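Local structure of uncharacterized protein (4ECO) at residues T25-K30 with I101-E106; G116-E121 with M213-F218; P154-S159 with K176-I181. The protein is of unknown function but, as a leucine-rich repeat protein, probably binds other proteins through its curved solenoid. One frame throughout, in Å; residues are numbered along the deposited sequence.

Contact 1: residues T25-K30 with I101-E106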
loop_
_atom_site.group_PDB
_atom_site.type_symbol
_atom_site.label_atom_id
_atom_site.label_comp_id
_atom_site.label_asym_id
_atom_site.label_seq_id
_atom_site.Cartn_x
_atom_site.Cartn_y
_atom_site.Cartn_z
ATOM N N THR A 25 27.970 42.569 -7.426
ATOM C CA THR A 25 28.136 41.168 -7.064
ATOM C C THR A 25 27.226 40.257 -7.932
ATOM O O THR A 25 26.027 40.534 -8.092
ATOM C CB THR A 25 27.886 41.006 -5.548
ATOM O OG1 THR A 25 27.992 39.632 -5.191
ATOM C CG2 THR A 25 26.549 41.619 -5.066
ATOM N N ALA A 26 27.828 39.172 -8.492
ATOM C CA ALA A 26 27.170 38.175 -9.347
ATOM C C ALA A 26 26.124 37.372 -8.577
ATOM O O ALA A 26 26.306 37.117 -7.389
ATOM C CB ALA A 26 28.202 37.240 -9.937
ATOM N N GLU A 27 25.039 36.954 -9.263
ATOM C CA GLU A 27 23.896 36.261 -8.650
ATOM C C GLU A 27 24.273 34.941 -8.010
ATOM O O GLU A 27 23.823 34.674 -6.893
ATOM C CB GLU A 27 22.758 36.030 -9.656
ATOM C CG GLU A 27 21.925 37.276 -9.943
ATOM C CD GLU A 27 21.317 37.992 -8.748
ATOM O OE1 GLU A 27 20.832 37.306 -7.817
ATOM O OE2 GLU A 27 21.329 39.246 -8.747
ATOM N N TYR A 28 25.121 34.142 -8.664
ATOM C CA TYR A 28 25.513 32.853 -8.101
ATOM C C TYR A 28 26.280 33.067 -6.763
ATOM O O TYR A 28 26.086 32.292 -5.831
ATOM C CB TYR A 28 26.317 32.032 -9.119
ATOM C CG TYR A 28 27.758 32.447 -9.286
ATOM C CD1 TYR A 28 28.106 33.515 -10.105
ATOM C CD2 TYR A 28 28.782 31.748 -8.649
ATOM C CE1 TYR A 28 29.436 33.904 -10.259
ATOM C CE2 TYR A 28 30.115 32.115 -8.813
ATOM C CZ TYR A 28 30.438 33.199 -9.613
ATOM O OH TYR A 28 31.754 33.563 -9.772
ATOM N N ILE A 29 27.056 34.163 -6.643
ATOM C CA ILE A 29 27.744 34.530 -5.402
ATOM C C ILE A 29 26.676 34.930 -4.323
ATOM O O ILE A 29 26.757 34.472 -3.174
ATOM C CB ILE A 29 28.782 35.659 -5.683
ATOM C CG1 ILE A 29 29.927 35.184 -6.631
ATOM C CG2 ILE A 29 29.326 36.306 -4.395
ATOM C CD1 ILE A 29 30.989 34.131 -6.065
ATOM N N LYS A 30 25.665 35.745 -4.712
ATOM C CA LYS A 30 24.589 36.181 -3.813
ATOM C C LYS A 30 23.850 34.947 -3.218
ATOM O O LYS A 30 23.499 34.958 -2.024
ATOM C CB LYS A 30 23.619 37.129 -4.546
ATOM C CG LYS A 30 24.255 38.501 -4.888
ATOM C CD LYS A 30 23.545 39.323 -5.992
ATOM C CE LYS A 30 22.322 40.121 -5.553
ATOM N NZ LYS A 30 21.027 39.386 -5.718
ATOM N N ILE A 101 16.308 32.705 1.840
ATOM C CA ILE A 101 15.882 31.604 0.982
ATOM C C ILE A 101 15.367 32.155 -0.372
ATOM O O ILE A 101 15.658 31.546 -1.407
ATOM C CB ILE A 101 14.835 30.694 1.710
ATOM C CG1 ILE A 101 14.542 29.384 0.959
ATOM C CG2 ILE A 101 13.556 31.405 2.126
ATOM C CD1 ILE A 101 15.349 28.213 1.441
ATOM N N GLY A 102 14.717 33.330 -0.345
ATOM C CA GLY A 102 14.152 34.020 -1.508
ATOM C C GLY A 102 15.139 34.445 -2.584
ATOM O O GLY A 102 14.737 34.764 -3.700
ATOM N N GLN A 103 16.437 34.423 -2.269
ATOM C CA GLN A 103 17.529 34.750 -3.185
ATOM C C GLN A 103 17.711 33.644 -4.238
ATOM O O GLN A 103 18.017 33.939 -5.404
ATOM C CB GLN A 103 18.843 34.967 -2.379
ATOM C CG GLN A 103 20.125 35.156 -3.197
ATOM C CD GLN A 103 20.029 36.162 -4.319
ATOM O OE1 GLN A 103 19.473 37.265 -4.183
ATOM N NE2 GLN A 103 20.572 35.780 -5.457
ATOM N N LEU A 104 17.521 32.384 -3.818
ATOM C CA LEU A 104 17.713 31.178 -4.618
ATOM C C LEU A 104 16.567 31.004 -5.586
ATOM O O LEU A 104 15.829 30.027 -5.489
ATOM C CB LEU A 104 17.817 29.947 -3.682
ATOM C CG LEU A 104 18.785 30.009 -2.505
ATOM C CD1 LEU A 104 18.821 28.689 -1.800
ATOM C CD2 LEU A 104 20.169 30.377 -2.955
ATOM N N THR A 105 16.415 31.951 -6.528
ATOM C CA THR A 105 15.293 31.981 -7.476
ATOM C C THR A 105 15.385 30.903 -8.584
ATOM O O THR A 105 14.387 30.659 -9.275
ATOM C CB THR A 105 15.191 33.364 -8.098
ATOM O OG1 THR A 105 16.464 33.760 -8.633
ATOM C CG2 THR A 105 14.652 34.390 -7.113
ATOM N N GLU A 106 16.532 30.232 -8.720
ATOM C CA GLU A 106 16.689 29.202 -9.748
ATOM C C GLU A 106 16.320 27.844 -9.204
ATOM O O GLU A 106 16.383 26.847 -9.942
ATOM C CB GLU A 106 18.123 29.176 -10.329
ATOM C CG GLU A 106 18.504 30.452 -11.062
ATOM C CD GLU A 106 17.453 31.023 -12.000
ATOM O OE1 GLU A 106 16.944 30.257 -12.849
ATOM O OE2 GLU A 106 17.137 32.232 -11.885
#

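Contact 2: residues G116-E121 with M213-F218. With NA (sodium ion), chain C.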
loop_
_atom_site.group_PDB
_atom_site.type_symbol
_atom_site.label_atom_id
_atom_site.label_comp_id
_atom_site.label_asym_id
_atom_site.label_seq_id
_atom_site.Cartn_x
_atom_site.Cartn_y
_atom_site.Cartn_z
ATOM N N GLY A 116 11.275 10.175 3.778
ATOM C CA GLY A 116 12.505 9.417 3.588
ATOM C C GLY A 116 13.330 9.307 4.858
ATOM O O GLY A 116 13.919 8.260 5.134
ATOM N N GLU A 117 13.340 10.366 5.668
ATOM C CA GLU A 117 14.093 10.432 6.927
ATOM C C GLU A 117 13.647 9.362 7.938
ATOM O O GLU A 117 14.489 8.864 8.696
ATOM C CB GLU A 117 13.961 11.819 7.538
ATOM C CG GLU A 117 14.709 12.880 6.744
ATOM C CD GLU A 117 14.512 14.291 7.253
ATOM O OE1 GLU A 117 13.336 14.673 7.476
ATOM O OE2 GLU A 117 15.525 15.017 7.420
ATOM N N LYS A 118 12.358 8.957 7.899
ATOM C CA LYS A 118 11.820 7.916 8.775
ATOM C C LYS A 118 12.278 6.524 8.326
ATOM O O LYS A 118 12.244 5.603 9.144
ATOM C CB LYS A 118 10.264 7.968 8.848
ATOM C CG LYS A 118 9.653 9.103 9.711
ATOM C CD LYS A 118 10.120 9.132 11.193
ATOM C CE LYS A 118 10.968 10.356 11.458
ATOM N NZ LYS A 118 11.817 10.248 12.665
ATOM N N VAL A 119 12.694 6.362 7.046
ATOM C CA VAL A 119 13.141 5.055 6.492
ATOM C C VAL A 119 14.616 5.126 6.020
ATOM O O VAL A 119 15.042 4.305 5.206
ATOM C CB VAL A 119 12.223 4.492 5.355
ATOM C CG1 VAL A 119 10.850 4.118 5.895
ATOM C CG2 VAL A 119 12.098 5.455 4.180
ATOM N N ASN A 120 15.384 6.093 6.552
ATOM C CA ASN A 120 16.811 6.300 6.265
ATOM C C ASN A 120 17.089 6.312 4.724
ATOM O O ASN A 120 17.943 5.573 4.214
ATOM C CB ASN A 120 17.669 5.224 6.979
ATOM C CG ASN A 120 19.157 5.452 6.931
ATOM O OD1 ASN A 120 19.667 6.586 6.811
ATOM N ND2 ASN A 120 19.887 4.359 7.015
ATOM N N GLU A 121 16.348 7.165 3.994
ATOM C CA GLU A 121 16.487 7.338 2.545
ATOM C C GLU A 121 16.501 8.786 2.167
ATOM O O GLU A 121 15.686 9.555 2.681
ATOM C CB GLU A 121 15.341 6.654 1.803
ATOM C CG GLU A 121 15.425 5.141 1.748
ATOM C CD GLU A 121 14.388 4.518 0.840
ATOM O OE1 GLU A 121 14.358 4.869 -0.366
ATOM O OE2 GLU A 121 13.611 3.667 1.333
HETATM N N MSE A 213 8.573 18.933 3.268
HETATM C CA MSE A 213 8.910 19.169 4.659
HETATM C C MSE A 213 8.306 18.060 5.478
HETATM O O MSE A 213 7.273 17.483 5.099
HETATM C CB MSE A 213 8.532 20.572 5.180
HETATM C CG MSE A 213 7.047 20.874 5.329
HETATM SE SE MSE A 213 6.778 22.824 5.093
HETATM C CE MSE A 213 6.214 22.712 3.198
ATOM N N GLY A 214 8.995 17.723 6.560
ATOM C CA GLY A 214 8.522 16.677 7.448
ATOM C C GLY A 214 9.331 16.498 8.699
ATOM O O GLY A 214 10.504 16.874 8.749
ATOM N N ASN A 215 8.685 15.926 9.723
ATOM C CA ASN A 215 9.209 15.553 11.046
ATOM C C ASN A 215 9.732 16.801 11.790
ATOM O O ASN A 215 10.709 16.728 12.529
ATOM C CB ASN A 215 10.270 14.464 10.896
ATOM C CG ASN A 215 9.889 13.415 9.874
ATOM O OD1 ASN A 215 8.969 12.631 10.076
ATOM N ND2 ASN A 215 10.506 13.455 8.706
ATOM N N SER A 216 9.014 17.931 11.614
ATOM C CA SER A 216 9.327 19.253 12.157
ATOM C C SER A 216 8.390 19.647 13.270
ATOM O O SER A 216 7.206 19.309 13.218
ATOM C CB SER A 216 9.258 20.313 11.056
ATOM O OG SER A 216 10.409 20.324 10.224
ATOM N N PRO A 217 8.873 20.416 14.263
ATOM C CA PRO A 217 7.997 20.788 15.385
ATOM C C PRO A 217 7.232 22.093 15.179
ATOM O O PRO A 217 6.568 22.551 16.124
ATOM C CB PRO A 217 8.977 20.945 16.543
ATOM C CG PRO A 217 10.259 21.337 15.910
ATOM C CD PRO A 217 10.261 20.877 14.492
ATOM N N PHE A 218 7.314 22.697 13.971
ATOM C CA PHE A 218 6.659 23.987 13.740
ATOM C C PHE A 218 5.126 23.871 13.765
ATOM O O PHE A 218 4.569 22.782 13.632
ATOM C CB PHE A 218 7.117 24.657 12.424
ATOM C CG PHE A 218 7.248 23.791 11.189
ATOM C CD1 PHE A 218 6.267 22.853 10.863
ATOM C CD2 PHE A 218 8.291 23.992 10.291
ATOM C CE1 PHE A 218 6.361 22.096 9.692
ATOM C CE2 PHE A 218 8.383 23.223 9.124
ATOM C CZ PHE A 218 7.412 22.283 8.827
HETATM NA NA NA C . 17.054 15.139 9.787
#

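Contact 3: residues P154-S159 with K176-I181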
loop_
_atom_site.group_PDB
_atom_site.type_symbol
_atom_site.label_atom_id
_atom_site.label_comp_id
_atom_site.label_asym_id
_atom_site.label_seq_id
_atom_site.Cartn_x
_atom_site.Cartn_y
_atom_site.Cartn_z
ATOM N N PRO A 154 -2.464 -8.538 -1.894
ATOM C CA PRO A 154 -3.482 -9.223 -1.076
ATOM C C PRO A 154 -3.379 -10.757 -1.166
ATOM O O PRO A 154 -3.924 -11.426 -0.289
ATOM C CB PRO A 154 -4.803 -8.703 -1.652
ATOM C CG PRO A 154 -4.445 -7.392 -2.315
ATOM C CD PRO A 154 -3.094 -7.647 -2.895
ATOM N N ARG A 155 -2.633 -11.319 -2.173
ATOM C CA ARG A 155 -2.462 -12.776 -2.300
ATOM C C ARG A 155 -1.551 -13.328 -1.166
ATOM O O ARG A 155 -1.536 -14.521 -0.917
ATOM C CB ARG A 155 -1.922 -13.164 -3.677
ATOM C CG ARG A 155 -2.805 -12.682 -4.809
ATOM C CD ARG A 155 -2.225 -12.994 -6.164
ATOM N NE ARG A 155 -0.856 -12.505 -6.246
ATOM C CZ ARG A 155 0.037 -12.913 -7.138
ATOM N NH1 ARG A 155 -0.286 -13.833 -8.039
ATOM N NH2 ARG A 155 1.274 -12.429 -7.113
ATOM N N GLU A 156 -0.870 -12.448 -0.439
ATOM C CA GLU A 156 -0.008 -12.753 0.705
ATOM C C GLU A 156 -0.759 -13.600 1.764
ATOM O O GLU A 156 -0.172 -14.478 2.404
ATOM C CB GLU A 156 0.498 -11.415 1.321
ATOM C CG GLU A 156 1.461 -11.540 2.488
ATOM C CD GLU A 156 2.707 -12.387 2.290
ATOM O OE1 GLU A 156 3.299 -12.349 1.184
ATOM O OE2 GLU A 156 3.106 -13.065 3.267
ATOM N N ASP A 157 -2.056 -13.346 1.912
ATOM C CA ASP A 157 -2.923 -14.013 2.876
ATOM C C ASP A 157 -3.260 -15.443 2.490
ATOM O O ASP A 157 -3.908 -16.139 3.291
ATOM C CB ASP A 157 -4.210 -13.224 3.089
ATOM C CG ASP A 157 -3.979 -12.014 3.951
ATOM O OD1 ASP A 157 -3.136 -12.098 4.869
ATOM O OD2 ASP A 157 -4.669 -10.992 3.732
ATOM N N PHE A 158 -2.808 -15.894 1.301
ATOM C CA PHE A 158 -2.960 -17.281 0.911
ATOM C C PHE A 158 -2.020 -18.128 1.731
ATOM O O PHE A 158 -0.949 -17.658 2.114
ATOM C CB PHE A 158 -2.676 -17.468 -0.572
ATOM C CG PHE A 158 -3.819 -17.105 -1.462
ATOM C CD1 PHE A 158 -5.074 -17.671 -1.270
ATOM C CD2 PHE A 158 -3.616 -16.318 -2.584
ATOM C CE1 PHE A 158 -6.124 -17.387 -2.133
ATOM C CE2 PHE A 158 -4.662 -16.039 -3.457
ATOM C CZ PHE A 158 -5.916 -16.558 -3.212
ATOM N N SER A 159 -2.395 -19.379 1.985
ATOM C CA SER A 159 -1.568 -20.295 2.758
ATOM C C SER A 159 -0.267 -20.584 2.024
ATOM O O SER A 159 -0.186 -20.439 0.795
ATOM C CB SER A 159 -2.321 -21.591 3.023
ATOM O OG SER A 159 -2.522 -22.337 1.834
ATOM N N LYS A 176 5.684 -12.179 -4.062
ATOM C CA LYS A 176 6.863 -11.628 -3.399
ATOM C C LYS A 176 6.646 -11.484 -1.895
ATOM O O LYS A 176 5.525 -11.202 -1.448
ATOM C CB LYS A 176 7.218 -10.247 -3.973
ATOM C CG LYS A 176 8.116 -10.216 -5.188
ATOM C CD LYS A 176 8.602 -8.762 -5.393
ATOM C CE LYS A 176 9.907 -8.621 -6.170
ATOM N NZ LYS A 176 10.612 -7.330 -5.878
ATOM N N LYS A 177 7.737 -11.621 -1.126
ATOM C CA LYS A 177 7.758 -11.395 0.310
ATOM C C LYS A 177 7.400 -9.934 0.565
ATOM O O LYS A 177 7.789 -9.050 -0.210
ATOM C CB LYS A 177 9.147 -11.745 0.889
ATOM C CG LYS A 177 9.269 -11.644 2.416
ATOM C CD LYS A 177 10.701 -11.902 2.904
ATOM C CE LYS A 177 10.818 -11.753 4.402
ATOM N NZ LYS A 177 12.207 -11.988 4.860
ATOM N N SER A 178 6.640 -9.695 1.638
ATOM C CA SER A 178 6.173 -8.374 2.032
ATOM C C SER A 178 7.338 -7.438 2.259
ATOM O O SER A 178 8.342 -7.815 2.884
ATOM C CB SER A 178 5.324 -8.477 3.293
ATOM O OG SER A 178 4.264 -9.409 3.132
ATOM N N SER A 179 7.212 -6.229 1.719
ATOM C CA SER A 179 8.221 -5.172 1.819
ATOM C C SER A 179 7.647 -3.885 2.446
ATOM O O SER A 179 8.421 -2.991 2.806
ATOM C CB SER A 179 8.782 -4.868 0.432
ATOM O OG SER A 179 7.737 -4.754 -0.522
ATOM N N ARG A 180 6.300 -3.790 2.570
ATOM C CA ARG A 180 5.607 -2.604 3.066
ATOM C C ARG A 180 5.952 -2.355 4.524
ATOM O O ARG A 180 5.889 -3.274 5.347
ATOM C CB ARG A 180 4.077 -2.709 2.874
ATOM C CG ARG A 180 3.279 -1.509 3.383
ATOM C CD ARG A 180 1.799 -1.538 3.037
ATOM N NE ARG A 180 1.100 -2.675 3.626
ATOM C CZ ARG A 180 0.641 -2.731 4.869
ATOM N NH1 ARG A 180 0.811 -1.701 5.698
ATOM N NH2 ARG A 180 0.027 -3.822 5.304
ATOM N N ILE A 181 6.336 -1.089 4.821
ATOM C CA ILE A 181 6.667 -0.609 6.153
ATOM C C ILE A 181 5.408 -0.101 6.827
ATOM O O ILE A 181 4.600 0.599 6.210
ATOM C CB ILE A 181 7.770 0.502 6.111
ATOM C CG1 ILE A 181 9.028 0.087 5.331
ATOM C CG2 ILE A 181 8.105 1.096 7.483
ATOM C CD1 ILE A 181 9.728 -1.206 5.769
#

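Contact 1: residues T25-K30 with I101-E106
Gln103 reaches from the end of the short 3-10 turn 101-103 to the first turn of the helix that begins in 25-30, and its side-chain amide bonds with both of its ends. Its NE2 donates to Glu27 OE1 at 2.8 Å, with the N-H...O angle at 167°. The acceptor lies practically in the plane of the amide and is met nearly along its own C-O bond, with carboxylate and amide almost coplanar. The second bond is less well directed: Lys30 NZ meets Gln103 OE1 at 3.0 Å from above the carbonyl plane.

A salt bridge within the helix closes the triangle. Lys30 NZ lies 3.0 Å from Glu27 OE1, on the syn side of the carboxylate, so this one oxygen accepts from both the ammonium and the amide. Bends at chi3 (81°) and chi4 (-93°) curl the lysine back over its own helical turn, and this brings NZ between carboxylate and amide oxygens. Such a closed arrangement probably holds the amide in one orientation.

Van der Waals contact is modest. Lys30 CB sits 3.5 Å from Gln103 NE2, and Gln103 CG lies 3.6 Å from Lys30 O, the two side chains crossing at about a right angle.

Asp31, the next residue of the helix, takes a further bond from Gln103 NE2. The contact thus ties the start of helix 27-41 to the loop between strands 96-97 and 109-111, near the N-terminal end of the repeat array. Tyr234 and Tyr238 of helix 233-238 also pack on Gln103, while Leu104 turns to strand 83-87.

Contact 2: residues G116-E121 with M213-F218
Glu117 OE1 is gripped by two N-H groups: across the contact Asn215 ND2 donates to it in a weak bond of 3.3 Å, with an N-H...O angle of 150°, and the backbone N of Ser114 donates as well. Carboxylate and amide planes stand 53° apart, and the two side chains run past each other in opposite directions. An extended chain beyond CG (chi2 175°) carries the carboxylate of Glu117 out to a sodium ion, which lies 2.8 Å from Glu117 OE2. The backbone oxygen of Ser192 is a second ligand of this ion, and OE2 also accepts from the N-H of Gly90.

Lys118 supplies the nonpolar side of the contact. Its chain folds along the amide of Asn215, with Lys118 CE 3.3 Å and Lys118 CG 3.6 Å from Asn215 OD1. Beyond the two segments Lys118 NZ bonds to Gln190, while the Asn215 amide is anchored twice more, OD1 accepting from Asn258 ND2 and ND2 donating to Ser114 O. With an alanine at Asn215, Glu117 OE1 would probably lose its weak amide donor, Asn258 ND2 and Ser114 O their partners, and a gap would open beside the Lys118 chain.

Asn215 directly follows strand 210-214, where its amide bridges neighbouring turns much as the asparagine ladder of leucine-rich repeats does. With metal and N-H on one carboxylate oxygen and two N-H donors on the other, the surroundings of Glu117 are likely to stabilise a negative charge in this buried setting.

Contact 3: residues P154-S159 with K176-I181
A chi1 of -177° swings Glu156 CG to the far side from its own backbone N, and the bend at chi2 (54°) then brings the carboxylate beside Ser178. The side chain rises in this way from its short 3-10 segment, and Ser178 OG lies 3.5 Å from Glu156 CD. No hydrogen bond forms across the contact; the hydroxyl packs against the end of the Glu156 chain. On the same carboxylate, Glu156 OE1 lies 3.6 Å from Lys176 O, an approach of two acceptors. The charge of Glu156 is met from outside the two segments: OE2 forms a salt bridge with Lys163 of helix 160-168.

This is a light surface contact that brings together the two loops flanking helix 160-168. Arg155 adds a tie between them by donating through NH1 to the backbone oxygen of Lys173. On the concave side of the solenoid, Asp157 bonds to Asn439 and Ser159 to Asp519, while Phe158 packs on Ser437 of strand 435-439, on strand 461-463, and on Ile166 of helix 160-168.

Contacts 1, 2 and 3 are distributed along the N-terminal part of the chain and its excursion across the solenoid. Contact 1 closes first in sequence, joining helix 27-41 to the loop before strand 109-111. That strand leads into contact 2, whose other half ends strand 210-214, its parallel neighbour. Contact 3 is nested in the loop that contact 2 closes, in the insertion carrying helices 135-142, 144-149 and 160-168. The centres of contacts 1 and 2 lie about 27 Å apart, as do those of contacts 2 and 3. Between the centres of contacts 1 and 3 the distance is about 49 Å. Contact 2 thus sits at the base of a long insertion that reaches strands much later in the chain.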